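Local structure of malonyl-CoA decarboxylase (Rhodopseudomonas palustris, 4KSA) at residues Glu116-His128 with His155-Trp167. The protein probably decarboxylates malonyl-CoA, giving acetyl-CoA and carbon dioxide. Sequence-based numbering, arbitrary orientation.
With MG (magnesium ion), chain E.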
loop_
_atom_site.group_PDB
_atom_site.type_symbol
_atom_site.label_atom_id
_atom_site.label_comp_id
_atom_site.label_asym_id
_atom_site.label_seq_id
_atom_site.Cartn_x
_atom_site.Cartn_y
_atom_site.Cartn_z
ATOM N N GLU A 116 24.958 -14.463 -32.105
ATOM C CA GLU A 116 24.815 -13.516 -31.008
ATOM C C GLU A 116 26.157 -13.055 -30.477
ATOM O O GLU A 116 26.950 -13.856 -29.983
ATOM C CB GLU A 116 24.006 -14.136 -29.871
ATOM C CG GLU A 116 23.829 -13.217 -28.671
ATOM C CD GLU A 116 23.111 -13.889 -27.512
ATOM O OE1 GLU A 116 21.949 -14.307 -27.695
ATOM O OE2 GLU A 116 23.715 -13.997 -26.422
ATOM N N PRO A 117 26.430 -11.747 -30.574
ATOM C CA PRO A 117 27.684 -11.167 -30.094
ATOM C C PRO A 117 27.796 -11.259 -28.582
ATOM O O PRO A 117 26.790 -11.235 -27.860
ATOM C CB PRO A 117 27.599 -9.724 -30.579
ATOM C CG PRO A 117 26.136 -9.457 -30.592
ATOM C CD PRO A 117 25.578 -10.712 -31.187
ATOM N N ARG A 118 29.029 -11.353 -28.106
ATOM C CA ARG A 118 29.295 -11.445 -26.685
ATOM C C ARG A 118 28.853 -10.203 -25.907
ATOM O O ARG A 118 28.811 -10.224 -24.671
ATOM C CB ARG A 118 30.783 -11.693 -26.461
ATOM C CG ARG A 118 31.293 -12.940 -27.142
ATOM C CD ARG A 118 32.623 -13.344 -26.531
ATOM N NE ARG A 118 33.666 -12.357 -26.803
ATOM C CZ ARG A 118 34.686 -12.116 -25.983
ATOM N NH1 ARG A 118 34.797 -12.796 -24.838
ATOM N NH2 ARG A 118 35.585 -11.184 -26.296
ATOM N N ARG A 119 28.543 -9.129 -26.632
ATOM C CA ARG A 119 28.095 -7.873 -26.035
ATOM C C ARG A 119 26.848 -8.113 -25.200
ATOM O O ARG A 119 26.706 -7.602 -24.092
ATOM C CB ARG A 119 27.710 -6.863 -27.113
ATOM C CG ARG A 119 28.824 -6.339 -27.965
ATOM C CD ARG A 119 28.389 -5.054 -28.660
ATOM N NE ARG A 119 27.630 -5.324 -29.868
ATOM C CZ ARG A 119 28.140 -5.930 -30.924
ATOM N NH1 ARG A 119 27.394 -6.147 -31.989
ATOM N NH2 ARG A 119 29.404 -6.307 -30.904
ATOM N N GLN A 120 25.925 -8.871 -25.770
ATOM C CA GLN A 120 24.679 -9.175 -25.108
ATOM C C GLN A 120 24.865 -9.818 -23.727
ATOM O O GLN A 120 24.363 -9.311 -22.719
ATOM C CB GLN A 120 23.864 -10.089 -26.001
ATOM C CG GLN A 120 23.791 -9.606 -27.430
ATOM C CD GLN A 120 22.405 -9.752 -28.007
ATOM O OE1 GLN A 120 21.547 -10.443 -27.435
ATOM N NE2 GLN A 120 22.170 -9.111 -29.148
ATOM N N GLU A 121 25.579 -10.934 -23.680
ATOM C CA GLU A 121 25.794 -11.608 -22.421
ATOM C C GLU A 121 26.462 -10.664 -21.429
ATOM O O GLU A 121 26.176 -10.719 -20.232
ATOM C CB GLU A 121 26.651 -12.856 -22.639
ATOM C CG GLU A 121 26.787 -13.747 -21.407
ATOM C CD GLU A 121 25.429 -14.086 -20.796
ATOM O OE1 GLU A 121 24.458 -14.303 -21.572
ATOM O OE2 GLU A 121 25.339 -14.142 -19.548
ATOM N N LEU A 122 27.348 -9.799 -21.926
ATOM C CA LEU A 122 28.049 -8.841 -21.078
ATOM C C LEU A 122 27.091 -7.794 -20.481
ATOM O O LEU A 122 27.211 -7.420 -19.297
ATOM C CB LEU A 122 29.136 -8.108 -21.872
ATOM C CG LEU A 122 29.839 -7.010 -21.063
ATOM C CD1 LEU A 122 30.545 -7.668 -19.862
ATOM C CD2 LEU A 122 30.813 -6.221 -21.944
ATOM N N ILE A 123 26.164 -7.301 -21.307
ATOM C CA ILE A 123 25.196 -6.320 -20.844
ATOM C C ILE A 123 24.230 -7.002 -19.863
ATOM O O ILE A 123 23.934 -6.457 -18.786
ATOM C CB ILE A 123 24.436 -5.677 -22.046
ATOM C CG1 ILE A 123 25.430 -4.903 -22.922
ATOM C CG2 ILE A 123 23.380 -4.696 -21.561
ATOM C CD1 ILE A 123 24.811 -4.280 -24.174
ATOM N N ARG A 124 23.762 -8.202 -20.223
ATOM C CA ARG A 124 22.835 -8.946 -19.359
ATOM C C ARG A 124 23.409 -9.143 -17.983
ATOM O O ARG A 124 22.685 -9.060 -16.989
ATOM C CB ARG A 124 22.477 -10.313 -19.935
ATOM C CG ARG A 124 21.402 -10.246 -20.991
ATOM C CD ARG A 124 20.863 -11.622 -21.295
ATOM N NE ARG A 124 21.819 -12.407 -22.055
ATOM C CZ ARG A 124 21.811 -12.499 -23.378
ATOM N NH1 ARG A 124 20.883 -11.865 -24.077
ATOM N NH2 ARG A 124 22.747 -13.197 -23.997
ATOM N N ARG A 125 24.709 -9.398 -17.912
ATOM C CA ARG A 125 25.340 -9.598 -16.626
ATOM C C ARG A 125 25.529 -8.295 -15.874
ATOM O O ARG A 125 25.353 -8.253 -14.662
ATOM C CB ARG A 125 26.672 -10.313 -16.809
ATOM C CG ARG A 125 26.485 -11.684 -17.409
ATOM C CD ARG A 125 27.721 -12.550 -17.279
ATOM N NE ARG A 125 27.470 -13.849 -17.892
ATOM C CZ ARG A 125 28.146 -14.963 -17.620
ATOM N NH1 ARG A 125 29.148 -14.954 -16.740
ATOM N NH2 ARG A 125 27.776 -16.103 -18.194
ATOM N N LEU A 126 25.877 -7.228 -16.583
ATOM C CA LEU A 126 26.082 -5.929 -15.946
ATOM C C LEU A 126 24.789 -5.411 -15.368
ATOM O O LEU A 126 24.788 -4.541 -14.510
ATOM C CB LEU A 126 26.601 -4.919 -16.958
ATOM C CG LEU A 126 28.018 -5.147 -17.466
ATOM C CD1 LEU A 126 28.346 -4.100 -18.508
ATOM C CD2 LEU A 126 28.994 -5.070 -16.290
ATOM N N ASN A 127 23.683 -5.963 -15.850
ATOM C CA ASN A 127 22.366 -5.552 -15.405
ATOM C C ASN A 127 22.015 -6.119 -14.048
ATOM O O ASN A 127 21.002 -5.754 -13.465
ATOM C CB ASN A 127 21.316 -5.969 -16.432
ATOM C CG ASN A 127 19.982 -5.317 -16.182
ATOM O OD1 ASN A 127 19.901 -4.113 -15.967
ATOM N ND2 ASN A 127 18.928 -6.105 -16.215
ATOM N N HIS A 128 22.858 -7.003 -13.535
ATOM C CA HIS A 128 22.597 -7.595 -12.230
ATOM C C HIS A 128 23.265 -6.798 -11.116
ATOM O O HIS A 128 23.009 -7.008 -9.938
ATOM C CB HIS A 128 23.047 -9.056 -12.207
ATOM C CG HIS A 128 22.145 -9.964 -12.977
ATOM N ND1 HIS A 128 22.605 -10.835 -13.941
ATOM C CD2 HIS A 128 20.801 -10.129 -12.936
ATOM C CE1 HIS A 128 21.587 -11.498 -14.460
ATOM N NE2 HIS A 128 20.479 -11.087 -13.868
ATOM N N HIS A 155 26.320 -0.971 -34.184
ATOM C CA HIS A 155 26.001 -2.370 -33.966
ATOM C C HIS A 155 26.063 -2.727 -32.495
ATOM O O HIS A 155 25.709 -3.835 -32.087
ATOM C CB HIS A 155 26.915 -3.245 -34.833
ATOM C CG HIS A 155 26.809 -2.913 -36.289
ATOM N ND1 HIS A 155 27.725 -2.113 -36.938
ATOM C CD2 HIS A 155 25.809 -3.133 -37.176
ATOM C CE1 HIS A 155 27.290 -1.847 -38.157
ATOM N NE2 HIS A 155 26.129 -2.453 -38.326
ATOM N N VAL A 156 26.510 -1.773 -31.694
ATOM C CA VAL A 156 26.541 -1.970 -30.259
ATOM C C VAL A 156 25.167 -1.498 -29.800
ATOM O O VAL A 156 24.531 -2.115 -28.951
ATOM C CB VAL A 156 27.612 -1.111 -29.584
ATOM C CG1 VAL A 156 27.392 -1.103 -28.067
ATOM C CG2 VAL A 156 28.997 -1.649 -29.932
ATOM N N ASP A 157 24.702 -0.407 -30.394
ATOM C CA ASP A 157 23.415 0.139 -30.037
ATOM C C ASP A 157 22.300 -0.854 -30.339
ATOM O O ASP A 157 21.301 -0.911 -29.620
ATOM C CB ASP A 157 23.146 1.430 -30.792
ATOM C CG ASP A 157 21.793 2.014 -30.453
ATOM O OD1 ASP A 157 20.963 2.236 -31.374
ATOM O OD2 ASP A 157 21.554 2.237 -29.251
ATOM N N ASP A 158 22.469 -1.631 -31.402
ATOM C CA ASP A 158 21.451 -2.602 -31.771
ATOM C C ASP A 158 21.294 -3.676 -30.704
ATOM O O ASP A 158 20.199 -4.201 -30.505
ATOM C CB ASP A 158 21.773 -3.253 -33.125
ATOM C CG ASP A 158 21.477 -2.338 -34.311
ATOM O OD1 ASP A 158 21.626 -2.809 -35.462
ATOM O OD2 ASP A 158 21.103 -1.162 -34.105
ATOM N N ASP A 159 22.375 -4.002 -30.009
ATOM C CA ASP A 159 22.277 -5.015 -28.971
ATOM C C ASP A 159 21.604 -4.449 -27.728
ATOM O O ASP A 159 20.864 -5.155 -27.034
ATOM C CB ASP A 159 23.664 -5.572 -28.636
ATOM C CG ASP A 159 24.184 -6.507 -29.716
ATOM O OD1 ASP A 159 25.412 -6.535 -29.952
ATOM O OD2 ASP A 159 23.356 -7.221 -30.325
ATOM N N PHE A 160 21.856 -3.174 -27.452
ATOM C CA PHE A 160 21.251 -2.519 -26.304
ATOM C C PHE A 160 19.744 -2.480 -26.483
ATOM O O PHE A 160 18.996 -2.753 -25.553
ATOM C CB PHE A 160 21.786 -1.089 -26.156
ATOM C CG PHE A 160 23.036 -0.995 -25.341
ATOM C CD1 PHE A 160 22.975 -0.997 -23.959
ATOM C CD2 PHE A 160 24.279 -0.907 -25.954
ATOM C CE1 PHE A 160 24.132 -0.908 -23.191
ATOM C CE2 PHE A 160 25.438 -0.819 -25.195
ATOM C CZ PHE A 160 25.357 -0.817 -23.811
ATOM N N VAL A 161 19.307 -2.137 -27.689
ATOM C CA VAL A 161 17.891 -2.051 -27.993
ATOM C C VAL A 161 17.214 -3.417 -27.858
ATOM O O VAL A 161 16.093 -3.503 -27.374
ATOM C CB VAL A 161 17.665 -1.463 -29.415
ATOM C CG1 VAL A 161 16.180 -1.482 -29.785
ATOM C CG2 VAL A 161 18.176 -0.032 -29.461
ATOM N N HIS A 162 17.884 -4.490 -28.254
ATOM C CA HIS A 162 17.260 -5.795 -28.122
ATOM C C HIS A 162 16.984 -6.122 -26.651
ATOM O O HIS A 162 15.915 -6.623 -26.317
ATOM C CB HIS A 162 18.136 -6.891 -28.742
ATOM C CG HIS A 162 17.557 -8.270 -28.614
ATOM N ND1 HIS A 162 16.399 -8.656 -29.257
ATOM C CD2 HIS A 162 17.956 -9.342 -27.885
ATOM C CE1 HIS A 162 16.109 -9.905 -28.930
ATOM N NE2 HIS A 162 17.038 -10.342 -28.098
ATOM N N LEU A 163 17.939 -5.835 -25.774
ATOM C CA LEU A 163 17.758 -6.126 -24.351
ATOM C C LEU A 163 16.810 -5.143 -23.648
ATOM O O LEU A 163 15.900 -5.585 -22.935
ATOM C CB LEU A 163 19.118 -6.176 -23.643
ATOM C CG LEU A 163 20.077 -7.221 -24.240
ATOM C CD1 LEU A 163 21.503 -6.997 -23.752
ATOM C CD2 LEU A 163 19.593 -8.616 -23.883
ATOM N N PHE A 164 17.011 -3.837 -23.857
ATOM C CA PHE A 164 16.160 -2.799 -23.267
ATOM C C PHE A 164 14.702 -3.035 -23.646
ATOM O O PHE A 164 13.791 -2.876 -22.824
ATOM C CB PHE A 164 16.537 -1.395 -23.765
ATOM C CG PHE A 164 17.730 -0.800 -23.093
ATOM C CD1 PHE A 164 18.047 0.538 -23.297
ATOM C CD2 PHE A 164 18.559 -1.575 -22.280
ATOM C CE1 PHE A 164 19.175 1.109 -22.706
ATOM C CE2 PHE A 164 19.692 -1.028 -21.679
ATOM C CZ PHE A 164 20.002 0.326 -21.895
ATOM N N THR A 165 14.482 -3.396 -24.904
ATOM C CA THR A 165 13.136 -3.656 -25.376
ATOM C C THR A 165 12.503 -4.754 -24.536
ATOM O O THR A 165 11.350 -4.635 -24.099
ATOM C CB THR A 165 13.140 -4.075 -26.853
ATOM O OG1 THR A 165 13.409 -2.923 -27.659
ATOM C CG2 THR A 165 11.805 -4.670 -27.252
ATOM N N SER A 166 13.260 -5.819 -24.292
ATOM C CA SER A 166 12.738 -6.912 -23.501
ATOM C C SER A 166 12.587 -6.545 -22.029
ATOM O O SER A 166 11.693 -7.049 -21.354
ATOM C CB SER A 166 13.626 -8.134 -23.626
ATOM O OG SER A 166 13.020 -9.217 -22.946
ATOM N N TRP A 167 13.444 -5.666 -21.524
ATOM C CA TRP A 167 13.352 -5.288 -20.121
ATOM C C TRP A 167 12.265 -4.265 -19.831
ATOM O O TRP A 167 11.560 -4.382 -18.835
ATOM C CB TRP A 167 14.672 -4.716 -19.609
ATOM C CG TRP A 167 15.828 -5.615 -19.753
ATOM C CD1 TRP A 167 15.807 -6.940 -20.055
ATOM C CD2 TRP A 167 17.201 -5.242 -19.642
ATOM N NE1 TRP A 167 17.088 -7.419 -20.147
ATOM C CE2 TRP A 167 17.964 -6.395 -19.898
ATOM C CE3 TRP A 167 17.862 -4.040 -19.347
ATOM C CZ2 TRP A 167 19.362 -6.384 -19.878
ATOM C CZ3 TRP A 167 19.242 -4.025 -19.327
ATOM C CH2 TRP A 167 19.983 -5.193 -19.590
HETATM MG MG MG E . 17.229 -12.760 -27.691
#
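Asp159 receives a different partner from helix 118-126 on each carboxylate oxygen. OD1 forms a salt bridge with Arg119 NE at 2.5 Å, the guanidinium and carboxylate planes lying 30° apart. OD2 accepts a hydrogen bond from Gln120 NE2, 2.5 Å away, from above the carboxylate plane, whereas the acceptor lies close to the plane of the amide. A bend at chi3 turns the Arg119 guanidinium toward Asp159 and His155 O, to which NH1 makes a weak hydrogen bond; Pro117 CB lies against one guanidinium face, toward its rim. The Arg119 charge would be expected to keep the buried Asp159 carboxylate ionised, while Gln120 supplies a neutral donor.

One turn on, Ile123 and Leu163 make the contact mainly apolar. Ile123 CD1, anti along an extended CG1 branch, sits over the centre of the Phe160 ring, 3.5 Å from the centroid and 9° off its normal, a CH-pi contact. Leu163 divides its two methyls: CD1 touches Ile123 CB at 3.6 Å, while CD2 packs against Arg124 CG and NH1. The Asn127 amide lies over one face of Trp167, Asn127 CG 3.4 Å from Trp167 CH2, and Asn127 OD1 is hydrogen-bonded to Thr133 OG1.

His162 NE2 binds magnesium at 2.5 Å together with His162 of the second subunit, so helix 155-167 also belongs to a subunit interface. The two helix axes cross at -49°, 9.6 Å apart, within the all-helical N-terminal region; helix 132-146 packs on Phe160, helix 71-83 on Val156, and helix 36-48 on Leu122 and Leu126.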